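Local coordinates for protein polyketide synthase PksL (Bacillus subtilis, PDB 5E1V) that probably dehydrates beta-hydroxyacyl intermediates carried on acyl carrier protein, as a monomeric dehydratase domain of the trans-AT polyketide synthase that makes bacillaene, at residues 236-241 and 252-257; 223-228 and 262-267; 218-223 and 267-272; 30-35 and 192-197; 156-161 and 171-176. One frame throughout, in Å; residues are numbered along the deposited sequence.

In the fold
All five contacts belong to the double hotdog architecture of polyketide synthase dehydratases, in which long helices are wrapped by antiparallel strands. Contact 4, centred about 2 Å from the centre of the chain, lies in the helical core, and all four other contacts touch it. Along the chain, contact 5 is nested inside the loop closed by contact 4; contacts 3, 2 and 1 follow, each nested within the one before. Contacts 2 and 3 are successive parts of one pairing, strands 215-225 and 262-273, with centres about 14 Å apart. Contacts 3 and 5, about 21 Å apart between centres, lie on opposite sides of the chain's centre. The strands thus surround helices where the active site probably lies, as in related dehydratases.

Contact 1. Residues 236-241 and 252-257; sequences RIKRSS and TLEFFN
In the beta hairpin of strands 232-245 and 248-256, R236, K238 and E254 form a salt-bridge network over one face. R236 and E254 are an antiparallel hydrogen-bonded pair, with R236 N 2.9 Å from E254 O. The arginine bends at chi3 (66°) and grips the carboxylate side-on, NE to OE2 and NH2 to OE1, the latter at 3.0 Å. The two flat groups are turned 52° apart, so both oxygens are met from above the carboxylate plane although they lie near the guanidinium plane. K238 NZ comes to E254 OE2 at 2.6 Å from the opposite face to R236 NE. F256 CZ lies over one face of the guanidinium and K238 CE over the other, both toward the rim, which helps to fix its rotation. E121 and K262 extend the network through R236 NH2 and E254 OE1. A water links K238 N, T252 O and E254 OE2. On the opposite face, which packs on helix 190-203, the contact is aliphatic: I237 CG1 lies 3.6 Å from L253 CD2, the two chains side by side. This is an antiparallel hairpin of the hotdog sheet, salt-bridged on the R236 and E254 face and aliphatic toward the helix.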
# COMPACT_ATOMS: atom_id res chain seq x y z
N ARG A 236 -8.82 -3.24 9.87
CA ARG A 236 -8.95 -2.68 11.20
C ARG A 236 -7.68 -1.98 11.56
O ARG A 236 -6.58 -2.48 11.29
CB ARG A 236 -9.21 -3.77 12.24
CG ARG A 236 -9.30 -3.17 13.65
CD ARG A 236 -9.53 -4.23 14.68
NE ARG A 236 -8.40 -5.13 14.83
CZ ARG A 236 -8.51 -6.33 15.39
NH1 ARG A 236 -9.69 -6.71 15.89
NH2 ARG A 236 -7.48 -7.13 15.49
N ILE A 237 -7.83 -0.80 12.13
CA ILE A 237 -6.74 -0.07 12.64
C ILE A 237 -7.09 0.23 14.09
O ILE A 237 -8.12 0.88 14.35
CB ILE A 237 -6.52 1.23 11.85
CG1 ILE A 237 -6.33 0.89 10.35
CG2 ILE A 237 -5.32 1.98 12.42
CD1 ILE A 237 -6.83 1.90 9.39
N LYS A 238 -6.24 -0.22 15.00
CA LYS A 238 -6.42 0.02 16.43
C LYS A 238 -5.75 1.30 16.85
O LYS A 238 -4.58 1.61 16.49
CB LYS A 238 -5.87 -1.16 17.24
CG LYS A 238 -6.51 -2.52 17.01
CD LYS A 238 -6.05 -3.46 18.15
CE LYS A 238 -6.12 -4.94 17.80
NZ LYS A 238 -5.06 -5.37 16.83
N ARG A 239 -6.46 2.09 17.68
CA ARG A 239 -5.86 3.36 18.12
C ARG A 239 -4.53 3.12 18.82
O ARG A 239 -3.60 3.94 18.72
CB ARG A 239 -6.83 4.15 19.07
CG ARG A 239 -6.44 5.61 19.31
CD ARG A 239 -7.42 6.27 20.27
NE ARG A 239 -8.80 6.13 19.85
CZ ARG A 239 -9.38 6.80 18.85
NH1 ARG A 239 -8.70 7.68 18.12
NH2 ARG A 239 -10.66 6.56 18.56
N SER A 240 -4.41 1.99 19.51
CA SER A 240 -3.18 1.68 20.26
C SER A 240 -1.95 1.52 19.35
O SER A 240 -0.82 1.63 19.83
CB SER A 240 -3.35 0.43 21.11
OG SER A 240 -3.68 -0.70 20.32
N SER A 241 -2.20 1.26 18.06
CA SER A 241 -1.14 1.11 17.05
C SER A 241 -0.75 2.44 16.37
O SER A 241 0.33 2.55 15.74
CB SER A 241 -1.60 0.12 15.97
OG SER A 241 -2.48 0.72 15.04
N THR A 252 -0.67 0.41 12.18
CA THR A 252 -0.56 -1.01 11.89
C THR A 252 -1.91 -1.35 11.25
O THR A 252 -2.97 -1.08 11.81
CB THR A 252 -0.19 -1.91 13.11
OG1 THR A 252 1.22 -1.86 13.37
CG2 THR A 252 -0.50 -3.38 12.74
N LEU A 253 -1.86 -1.91 10.02
CA LEU A 253 -3.06 -2.22 9.25
C LEU A 253 -3.35 -3.71 9.32
O LEU A 253 -2.49 -4.52 8.98
CB LEU A 253 -2.88 -1.78 7.74
CG LEU A 253 -2.58 -0.31 7.39
CD1 LEU A 253 -2.40 -0.06 5.86
CD2 LEU A 253 -3.58 0.67 8.04
N GLU A 254 -4.56 -4.11 9.73
CA GLU A 254 -4.87 -5.53 9.87
C GLU A 254 -5.93 -5.88 8.84
O GLU A 254 -6.96 -5.28 8.85
CB GLU A 254 -5.36 -5.84 11.29
CG GLU A 254 -4.32 -5.49 12.32
CD GLU A 254 -4.83 -5.74 13.72
OE1 GLU A 254 -4.82 -6.94 14.14
OE2 GLU A 254 -5.29 -4.74 14.31
N PHE A 255 -5.66 -6.82 7.96
CA PHE A 255 -6.58 -7.16 6.91
C PHE A 255 -7.40 -8.41 7.18
O PHE A 255 -6.88 -9.47 7.46
CB PHE A 255 -5.89 -7.21 5.57
CG PHE A 255 -5.12 -5.96 5.26
CD1 PHE A 255 -3.78 -5.83 5.68
CD2 PHE A 255 -5.67 -4.95 4.53
CE1 PHE A 255 -3.05 -4.71 5.37
CE2 PHE A 255 -4.94 -3.81 4.27
CZ PHE A 255 -3.63 -3.69 4.65
N PHE A 256 -8.72 -8.27 6.99
CA PHE A 256 -9.65 -9.38 7.11
C PHE A 256 -10.51 -9.63 5.87
O PHE A 256 -10.96 -8.67 5.21
CB PHE A 256 -10.61 -9.06 8.28
CG PHE A 256 -9.93 -8.94 9.60
CD1 PHE A 256 -9.38 -7.76 10.00
CD2 PHE A 256 -9.86 -10.02 10.45
CE1 PHE A 256 -8.73 -7.64 11.19
CE2 PHE A 256 -9.24 -9.91 11.67
CZ PHE A 256 -8.67 -8.71 12.04
N ASN A 257 -10.79 -10.90 5.58
CA ASN A 257 -11.70 -11.22 4.47
C ASN A 257 -13.18 -10.93 4.84
O ASN A 257 -13.51 -10.59 5.97
CB ASN A 257 -11.44 -12.62 3.86
CG ASN A 257 -11.73 -13.77 4.81
OD1 ASN A 257 -12.42 -13.58 5.82
ND2 ASN A 257 -11.12 -14.94 4.56
O HOH W 1 -4.23 -2.15 14.11

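Contact 2. Residues 223-228 and 262-267; sequences FSASAL and KVAELK
F223 to A225 pairs with A264 to L266 nearly antiparallel, the strand axes 4.8 Å apart at 175°, in the sheet that wraps the helices of the double hotdog fold. S224 and E265 are the hydrogen-bonded pair, E265 N reaching S224 O at 2.9 Å; F223 with L266 and A225 with A264 are the non-hydrogen-bonded pairs. Beyond A225 the strand geometry ends, yet S226 N still bonds to V263 O at 2.9 Å. On its other side strand 262-273 bulges: V263 and A264 both face F255 of strand 248-256, a classic beta bulge. The face holding F223, A225, A264 and L266 is buried. F223 CG is anti to the backbone N (chi1 -175°), which carries the ring obliquely over the neighbouring strand: CD1 is 3.8 Å from L266 CD1, and CZ is 4.0 Å from A264 CB. Alanine suits positions 225 and 264 because their CB atoms meet at 3.8 Å and the ring occupies the space beside them. F188 meets the F223 ring edge-to-face, and I35 of helix 34-44 packs on it. The other face is polar, S224 and E265 being partly exposed, and there K262 NZ reaches E265 OE1 at 2.7 Å, from above the carboxylate plane.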
# COMPACT_ATOMS: atom_id res chain seq x y z
N PHE A 223 5.16 -7.10 6.32
CA PHE A 223 3.95 -7.50 5.69
C PHE A 223 3.96 -8.98 5.61
O PHE A 223 4.93 -9.59 5.17
CB PHE A 223 3.78 -6.91 4.26
CG PHE A 223 2.47 -7.23 3.68
CD1 PHE A 223 1.37 -6.53 4.05
CD2 PHE A 223 2.32 -8.23 2.83
CE1 PHE A 223 0.11 -6.79 3.50
CE2 PHE A 223 1.11 -8.53 2.26
CZ PHE A 223 -0.01 -7.81 2.62
N SER A 224 2.83 -9.55 5.96
CA SER A 224 2.64 -10.98 6.02
C SER A 224 1.20 -11.21 5.59
O SER A 224 0.34 -10.46 6.05
CB SER A 224 2.80 -11.45 7.48
OG SER A 224 2.70 -12.84 7.39
N ALA A 225 0.96 -12.25 4.83
CA ALA A 225 -0.36 -12.57 4.27
C ALA A 225 -0.52 -14.10 4.04
O ALA A 225 0.39 -14.77 3.53
CB ALA A 225 -0.55 -11.81 2.95
N SER A 226 -1.64 -14.61 4.53
CA SER A 226 -2.08 -16.00 4.33
C SER A 226 -3.02 -16.13 3.11
O SER A 226 -3.34 -17.22 2.70
CB SER A 226 -2.81 -16.52 5.61
OG SER A 226 -4.03 -15.81 5.90
N ALA A 227 -3.50 -15.02 2.55
CA ALA A 227 -4.40 -15.07 1.39
C ALA A 227 -4.31 -13.72 0.64
O ALA A 227 -3.85 -12.70 1.14
CB ALA A 227 -5.84 -15.37 1.78
N LEU A 228 -4.65 -13.77 -0.63
CA LEU A 228 -4.64 -12.58 -1.46
C LEU A 228 -5.69 -11.57 -1.07
O LEU A 228 -6.77 -11.92 -0.53
CB LEU A 228 -4.89 -13.04 -2.90
CG LEU A 228 -3.95 -14.04 -3.55
CD1 LEU A 228 -4.10 -14.03 -5.10
CD2 LEU A 228 -2.46 -13.78 -3.25
N LYS A 262 -8.81 -12.99 9.88
CA LYS A 262 -7.56 -12.18 9.64
C LYS A 262 -6.71 -12.89 8.60
O LYS A 262 -6.43 -14.09 8.73
CB LYS A 262 -6.75 -11.95 10.90
CG LYS A 262 -5.53 -11.06 10.68
CD LYS A 262 -5.02 -10.44 11.98
CE LYS A 262 -3.75 -9.63 11.77
NZ LYS A 262 -3.36 -9.05 13.08
N VAL A 263 -6.35 -12.17 7.53
CA VAL A 263 -5.51 -12.73 6.45
C VAL A 263 -4.19 -11.99 6.12
O VAL A 263 -3.39 -12.52 5.39
CB VAL A 263 -6.28 -12.87 5.16
CG1 VAL A 263 -7.40 -13.84 5.42
CG2 VAL A 263 -6.83 -11.51 4.65
N ALA A 264 -4.02 -10.78 6.63
CA ALA A 264 -2.81 -10.08 6.44
C ALA A 264 -2.56 -9.01 7.49
O ALA A 264 -3.43 -8.51 8.18
CB ALA A 264 -2.70 -9.50 4.99
N GLU A 265 -1.33 -8.58 7.57
CA GLU A 265 -1.03 -7.43 8.40
C GLU A 265 0.16 -6.67 7.90
O GLU A 265 1.20 -7.26 7.64
CB GLU A 265 -0.72 -7.87 9.84
CG GLU A 265 -0.45 -6.70 10.80
CD GLU A 265 -0.34 -7.18 12.25
OE1 GLU A 265 -1.37 -7.25 12.93
OE2 GLU A 265 0.74 -7.56 12.67
N LEU A 266 -0.00 -5.35 7.81
CA LEU A 266 1.14 -4.44 7.57
C LEU A 266 1.53 -3.81 8.87
O LEU A 266 0.83 -2.90 9.35
CB LEU A 266 0.79 -3.31 6.57
CG LEU A 266 1.91 -2.48 5.99
CD1 LEU A 266 2.90 -3.23 5.16
CD2 LEU A 266 1.36 -1.41 5.13
N LYS A 267 2.63 -4.27 9.43
CA LYS A 267 3.03 -3.73 10.78
C LYS A 267 3.90 -2.48 10.72
O LYS A 267 4.89 -2.42 9.99
CB LYS A 267 3.67 -4.87 11.56
CG LYS A 267 4.09 -4.59 13.01
CD LYS A 267 4.38 -5.95 13.69
CE LYS A 267 4.96 -5.79 15.11
NZ LYS A 267 4.25 -4.72 15.85

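Contact 3. Residues 218-223 and 267-272; sequences LFYESF and KNFTSK
The rings of Y220 and F269 lie side by side on the inward face, their planes 80° apart and their centroids separated by 5.6 Å. The meeting is oblique, with Y220 CE1 within 3.7 Å of F269 CD1, while the backbone oxygen of F219 sits at the edge of the F269 ring. Y220 suits its place because its hydroxyl reaches past the apolar layer to bond with G31 O. On the other face T270 OG1 stands at the edge of the F219 ring, 4.0 Å from CD2, and donates to N268 O from above the carbonyl plane; threonine's short hydroxyl can fold back on its own strand. At the corner, E221 runs beside N268, carboxylate and amide planes 35° apart. E221 OE2 lies 3.7 Å from K267 CE, near the ammonium but beyond a salt bridge. Strands 215-225 and 262-273 are antiparallel neighbours in the hotdog wrap, interrupted by two classic beta bulges. At one, L218 and F219 both face T270, whose O accepts from F219 N and, at 2.9 Å, from L218 N; at the other, E221 and S222 face K267, with weak bonds to K267 O. K267 N is held by S222 O at 2.8 Å.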
# COMPACT_ATOMS: atom_id res chain seq x y z
N LEU A 218 7.11 5.96 3.88
CA LEU A 218 8.53 5.96 4.17
C LEU A 218 9.04 4.53 4.44
O LEU A 218 10.04 4.16 3.92
CB LEU A 218 8.82 6.79 5.40
CG LEU A 218 10.32 6.73 5.81
CD1 LEU A 218 11.27 7.38 4.80
CD2 LEU A 218 10.61 7.27 7.23
N PHE A 219 8.37 3.81 5.30
CA PHE A 219 8.83 2.52 5.84
C PHE A 219 7.71 1.57 6.30
O PHE A 219 6.76 1.99 6.98
CB PHE A 219 9.77 2.78 7.05
CG PHE A 219 10.40 1.55 7.66
CD1 PHE A 219 11.58 1.03 7.20
CD2 PHE A 219 9.88 1.03 8.84
CE1 PHE A 219 12.18 -0.07 7.82
CE2 PHE A 219 10.46 -0.06 9.46
CZ PHE A 219 11.59 -0.65 8.94
N TYR A 220 7.89 0.25 5.99
CA TYR A 220 7.04 -0.82 6.42
C TYR A 220 7.92 -1.74 7.22
O TYR A 220 8.86 -2.24 6.67
CB TYR A 220 6.39 -1.70 5.26
CG TYR A 220 5.79 -0.93 4.11
CD1 TYR A 220 5.34 0.35 4.31
CD2 TYR A 220 5.70 -1.49 2.78
CE1 TYR A 220 4.84 1.14 3.29
CE2 TYR A 220 5.22 -0.67 1.73
CZ TYR A 220 4.79 0.63 2.00
OH TYR A 220 4.28 1.57 1.10
N GLU A 221 7.57 -2.04 8.47
CA GLU A 221 8.34 -2.99 9.27
C GLU A 221 8.20 -4.43 8.69
O GLU A 221 9.17 -5.17 8.41
CB GLU A 221 7.89 -2.96 10.74
CG GLU A 221 8.65 -3.99 11.54
CD GLU A 221 8.50 -3.81 13.03
OE1 GLU A 221 8.57 -2.67 13.50
OE2 GLU A 221 8.29 -4.84 13.70
N SER A 222 6.94 -4.79 8.44
CA SER A 222 6.61 -6.10 7.87
C SER A 222 5.24 -6.16 7.23
O SER A 222 4.31 -5.42 7.57
CB SER A 222 6.62 -7.22 8.93
OG SER A 222 5.83 -6.90 9.98
N PHE A 223 5.16 -7.10 6.32
CA PHE A 223 3.95 -7.50 5.69
C PHE A 223 3.96 -8.98 5.61
O PHE A 223 4.93 -9.59 5.17
CB PHE A 223 3.78 -6.91 4.26
CG PHE A 223 2.47 -7.23 3.68
CD1 PHE A 223 1.37 -6.53 4.05
CD2 PHE A 223 2.32 -8.23 2.83
CE1 PHE A 223 0.11 -6.79 3.50
CE2 PHE A 223 1.11 -8.53 2.26
CZ PHE A 223 -0.01 -7.81 2.62
N LYS A 267 2.63 -4.27 9.43
CA LYS A 267 3.03 -3.73 10.78
C LYS A 267 3.90 -2.48 10.72
O LYS A 267 4.89 -2.42 9.99
CB LYS A 267 3.67 -4.87 11.56
CG LYS A 267 4.09 -4.59 13.01
CD LYS A 267 4.38 -5.95 13.69
CE LYS A 267 4.96 -5.79 15.11
NZ LYS A 267 4.25 -4.72 15.85
N ASN A 268 3.56 -1.45 11.52
CA ASN A 268 4.30 -0.16 11.56
C ASN A 268 4.55 0.45 10.19
O ASN A 268 5.64 0.71 9.78
CB ASN A 268 5.55 -0.29 12.39
CG ASN A 268 5.23 -0.16 13.88
OD1 ASN A 268 4.59 0.81 14.28
ND2 ASN A 268 5.59 -1.15 14.67
N PHE A 269 3.44 0.62 9.49
CA PHE A 269 3.40 1.48 8.30
C PHE A 269 3.69 2.92 8.76
O PHE A 269 2.84 3.57 9.41
CB PHE A 269 2.08 1.34 7.61
CG PHE A 269 1.82 2.34 6.53
CD1 PHE A 269 2.84 2.90 5.84
CD2 PHE A 269 0.53 2.71 6.20
CE1 PHE A 269 2.61 3.84 4.85
CE2 PHE A 269 0.29 3.67 5.24
CZ PHE A 269 1.35 4.24 4.56
N THR A 270 4.89 3.37 8.40
CA THR A 270 5.45 4.69 8.76
C THR A 270 5.46 5.60 7.52
O THR A 270 6.02 5.25 6.44
CB THR A 270 6.93 4.61 9.20
OG1 THR A 270 7.12 3.53 10.16
CG2 THR A 270 7.37 5.95 9.80
N SER A 271 4.92 6.81 7.70
CA SER A 271 4.92 7.85 6.69
C SER A 271 5.52 9.15 7.25
O SER A 271 5.61 9.33 8.47
CB SER A 271 3.45 8.11 6.28
OG SER A 271 2.85 6.94 5.76
N LYS A 272 5.93 10.02 6.35
CA LYS A 272 6.73 11.20 6.74
C LYS A 272 6.15 12.42 6.12
O LYS A 272 5.71 12.40 4.97
CB LYS A 272 8.17 11.07 6.29
CG LYS A 272 9.09 12.24 6.69
CD LYS A 272 10.52 12.03 6.21
CE LYS A 272 10.70 12.52 4.77
NZ LYS A 272 11.93 11.96 4.12

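Contact 4. Residues 30-35 and 192-197; sequences PGLAYI and LIDGSG
L32 packs its side chain against the turn I193-G197 of helix 190-203, at the centre of the double hotdog fold, where the chain just ahead of helix 34-44 meets helix 190-203. The tight part is made by aliphatic side chains, one of them lying on helix backbone. L32 CD1 lies 3.7 Å from I193 O and 3.8 Å from D194 CA, a methyl pressed against backbone rather than against a side chain. G197 helps to make this possible: its CA is 4.3 Å from the same methyl, on the side where a beta carbon would otherwise stand. I193 CG2, turned anti to its own nitrogen, packs on L32 CB at 3.9 Å and on I35 CD1 at 4.2 Å. Leucine and isoleucine suit this spot, since L266 and F269 continue the apolar core around L32.

At the other end the packing is looser and wetter. P30 closes the HxxxGxxxxP signature of the family, and D194 probably corresponds to the aspartate in the second dehydratase signature, so this edge probably borders the active site, as in related dehydratases. P30 CB touches D194 OD1 at 3.9 Å, a van der Waals contact, while OD2 of the carboxylate has a weak bond to H152. A water joins the two segments, taking the N-H of L32 at 2.9 Å and donating to D194 OD1 at 3.0 Å.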
# COMPACT_ATOMS: atom_id res chain seq x y z
N PRO A 30 1.58 5.08 -5.92
CA PRO A 30 1.46 5.01 -4.46
C PRO A 30 2.51 4.08 -3.90
O PRO A 30 2.81 3.00 -4.43
CB PRO A 30 0.01 4.50 -4.21
CG PRO A 30 -0.70 4.66 -5.49
CD PRO A 30 0.35 4.62 -6.58
N GLY A 31 3.16 4.54 -2.85
CA GLY A 31 4.18 3.76 -2.24
C GLY A 31 3.64 2.42 -1.77
O GLY A 31 4.38 1.51 -1.67
N LEU A 32 2.36 2.33 -1.43
CA LEU A 32 1.75 1.06 -0.92
C LEU A 32 1.54 0.01 -2.06
O LEU A 32 1.28 -1.13 -1.79
CB LEU A 32 0.45 1.33 -0.20
CG LEU A 32 0.68 1.99 1.19
CD1 LEU A 32 -0.66 2.47 1.70
CD2 LEU A 32 1.27 0.96 2.14
N ALA A 33 1.78 0.45 -3.29
CA ALA A 33 1.74 -0.42 -4.45
C ALA A 33 2.93 -1.31 -4.55
O ALA A 33 2.92 -2.30 -5.27
CB ALA A 33 1.58 0.42 -5.72
N TYR A 34 4.00 -1.01 -3.80
CA TYR A 34 5.19 -1.91 -3.83
C TYR A 34 4.91 -3.31 -3.29
O TYR A 34 5.71 -4.26 -3.57
CB TYR A 34 6.36 -1.23 -3.04
CG TYR A 34 7.05 -0.15 -3.78
CD1 TYR A 34 7.60 -0.38 -4.99
CD2 TYR A 34 7.13 1.13 -3.26
CE1 TYR A 34 8.32 0.63 -5.69
CE2 TYR A 34 7.81 2.15 -3.90
CZ TYR A 34 8.46 1.91 -5.08
OH TYR A 34 9.09 2.91 -5.75
N ILE A 35 3.96 -3.45 -2.39
CA ILE A 35 3.61 -4.80 -1.84
C ILE A 35 3.18 -5.76 -2.98
O ILE A 35 3.74 -6.86 -3.16
CB ILE A 35 2.52 -4.70 -0.77
CG1 ILE A 35 3.09 -3.86 0.41
CG2 ILE A 35 2.13 -6.07 -0.33
CD1 ILE A 35 2.06 -3.37 1.35
N LEU A 192 -6.97 -1.27 -2.64
CA LEU A 192 -7.36 -1.74 -1.32
C LEU A 192 -6.32 -1.33 -0.30
O LEU A 192 -6.68 -0.88 0.77
CB LEU A 192 -7.51 -3.23 -1.39
CG LEU A 192 -8.67 -3.84 -2.21
CD1 LEU A 192 -8.67 -5.31 -2.06
CD2 LEU A 192 -9.99 -3.25 -1.74
N ILE A 193 -5.02 -1.50 -0.60
CA ILE A 193 -3.99 -1.20 0.39
C ILE A 193 -3.92 0.35 0.55
O ILE A 193 -3.97 0.84 1.66
CB ILE A 193 -2.59 -1.74 0.05
CG1 ILE A 193 -2.60 -3.23 -0.41
CG2 ILE A 193 -1.71 -1.55 1.31
CD1 ILE A 193 -3.30 -4.19 0.47
N ASP A 194 -3.85 1.10 -0.54
CA ASP A 194 -3.82 2.54 -0.41
C ASP A 194 -5.06 3.08 0.36
O ASP A 194 -4.96 3.96 1.23
CB ASP A 194 -3.56 3.23 -1.76
CG ASP A 194 -3.42 4.70 -1.62
OD1 ASP A 194 -2.34 5.18 -1.15
OD2 ASP A 194 -4.45 5.37 -1.91
N GLY A 195 -6.23 2.57 -0.01
CA GLY A 195 -7.49 2.97 0.66
C GLY A 195 -7.43 2.72 2.16
O GLY A 195 -8.00 3.49 2.96
N SER A 196 -6.74 1.66 2.56
CA SER A 196 -6.56 1.34 3.95
C SER A 196 -5.67 2.37 4.68
O SER A 196 -5.99 2.72 5.85
CB SER A 196 -6.00 -0.07 4.13
OG SER A 196 -6.89 -1.12 3.68
N GLY A 197 -4.60 2.84 3.97
CA GLY A 197 -3.73 3.98 4.34
C GLY A 197 -4.53 5.26 4.49
O GLY A 197 -4.34 6.01 5.44
O HOH W 2 0.56 4.59 -0.93

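Contact 5. Residues 156-161 and 171-176; sequences MKAKGC and LELSLG
K159 and S174 are held by a pair of backbone bonds, K159 N to S174 O at 2.9 Å and nearly straight (174°), and S174 N to K159 O at 2.8 Å. C161 and E172 make the next hydrogen-bonded pair. Between them sits G160, opposite L173, at phi 136° and psi -155°, backbone angles that suit a residue without a side chain. The place a beta carbon would take is filled by E172 O, which instead meets G160 CA in a C-H...O contact of 3.0 Å.

On the polar face, C161 SG, lying between the backbone N and the carbonyl carbon of its residue, comes 3.4 Å from E172 OE1. That oxygen has a firmer partner in Y163 OH, which helps to position the extended glutamate. K159 folds over the end of the partner strand, its CG 3.7 Å from G176 CA; a long flexible chain suits this exposed position. The inner face is aliphatic: A158 CB rests 3.8 Å from L173 CD2, and a small alanine fits there because L138 of helix 138-147 packs on both residues.

These are the strands of the hairpin 159-165 and 168-174 in the hotdog sheet, running antiparallel, with strand 232-245 bonded to the far side of 168-174 through L171 and L173. Helix 190-203 packs against their inner face, where S196 meets L173 and T191 and L192 meet L175.

At the open end of the ladder a water takes over from direct pairing, donating to K157 O and accepting from G176 N at 2.8 Å. G176 is the N-cap of the helix that follows, while Y142 OH is hydrogen-bonded to A158 N, just before the first strand.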
# COMPACT_ATOMS: atom_id res chain seq x y z
N MET A 156 -8.21 4.24 -8.69
CA MET A 156 -7.47 4.40 -7.40
C MET A 156 -8.35 4.70 -6.16
O MET A 156 -7.85 4.80 -5.01
CB MET A 156 -6.39 5.49 -7.54
CG MET A 156 -5.09 5.04 -8.19
SD MET A 156 -3.79 4.61 -6.97
CE MET A 156 -4.56 3.68 -5.69
N LYS A 157 -9.67 4.92 -6.37
CA LYS A 157 -10.54 5.30 -5.27
C LYS A 157 -11.24 4.06 -4.85
O LYS A 157 -11.92 3.50 -5.65
CB LYS A 157 -11.64 6.33 -5.70
CG LYS A 157 -11.30 7.74 -5.42
CD LYS A 157 -12.40 8.72 -5.83
CE LYS A 157 -13.18 9.21 -4.61
NZ LYS A 157 -14.34 10.01 -5.15
N ALA A 158 -11.06 3.62 -3.59
CA ALA A 158 -11.74 2.50 -3.09
C ALA A 158 -13.21 3.01 -2.81
O ALA A 158 -13.41 4.21 -2.79
CB ALA A 158 -11.07 1.95 -1.81
N LYS A 159 -14.12 2.06 -2.67
CA LYS A 159 -15.50 2.21 -2.25
C LYS A 159 -15.69 1.66 -0.86
O LYS A 159 -15.04 0.67 -0.50
CB LYS A 159 -16.38 1.40 -3.19
CG LYS A 159 -16.16 1.86 -4.60
CD LYS A 159 -16.96 3.10 -4.92
CE LYS A 159 -18.20 2.76 -5.73
NZ LYS A 159 -19.15 1.83 -5.03
N GLY A 160 -16.57 2.31 -0.09
CA GLY A 160 -16.90 1.89 1.27
C GLY A 160 -16.96 3.03 2.28
O GLY A 160 -17.15 4.19 1.92
N CYS A 161 -16.74 2.69 3.55
CA CYS A 161 -17.05 3.57 4.69
C CYS A 161 -16.23 3.16 5.87
O CYS A 161 -15.67 2.07 5.90
CB CYS A 161 -18.53 3.49 5.05
SG CYS A 161 -18.95 1.82 5.52
N LEU A 171 -12.45 -0.41 8.37
CA LEU A 171 -12.61 0.11 6.98
C LEU A 171 -13.21 -0.96 6.15
O LEU A 171 -12.67 -2.06 6.10
CB LEU A 171 -11.23 0.48 6.34
CG LEU A 171 -10.26 1.20 7.25
CD1 LEU A 171 -8.95 1.54 6.53
CD2 LEU A 171 -10.93 2.49 7.73
N GLU A 172 -14.35 -0.68 5.51
CA GLU A 172 -15.05 -1.63 4.67
C GLU A 172 -14.78 -1.14 3.27
O GLU A 172 -15.35 -0.15 2.85
CB GLU A 172 -16.59 -1.59 4.94
CG GLU A 172 -17.44 -2.46 4.03
CD GLU A 172 -18.96 -2.34 4.28
OE1 GLU A 172 -19.43 -1.47 5.04
OE2 GLU A 172 -19.68 -3.12 3.65
N LEU A 173 -13.85 -1.82 2.59
CA LEU A 173 -13.22 -1.38 1.37
C LEU A 173 -13.56 -2.32 0.24
O LEU A 173 -13.55 -3.51 0.43
CB LEU A 173 -11.68 -1.38 1.56
CG LEU A 173 -11.21 -0.25 2.45
CD1 LEU A 173 -9.73 -0.39 2.81
CD2 LEU A 173 -11.52 1.12 1.87
N SER A 174 -13.83 -1.81 -0.96
CA SER A 174 -13.93 -2.67 -2.14
C SER A 174 -13.50 -1.84 -3.40
O SER A 174 -13.41 -0.66 -3.36
CB SER A 174 -15.35 -3.33 -2.28
OG SER A 174 -16.35 -2.38 -2.62
N LEU A 175 -13.17 -2.50 -4.50
CA LEU A 175 -12.86 -1.83 -5.76
C LEU A 175 -14.10 -1.12 -6.35
O LEU A 175 -15.24 -1.63 -6.27
CB LEU A 175 -12.34 -2.88 -6.69
CG LEU A 175 -10.87 -3.19 -6.78
CD1 LEU A 175 -9.92 -2.68 -5.70
CD2 LEU A 175 -10.43 -4.52 -7.33
N GLY A 176 -13.85 0.02 -7.01
CA GLY A 176 -14.84 0.62 -7.87
C GLY A 176 -15.02 -0.23 -9.08
O GLY A 176 -14.24 -1.14 -9.33
O HOH W 3 -11.44 1.41 -7.55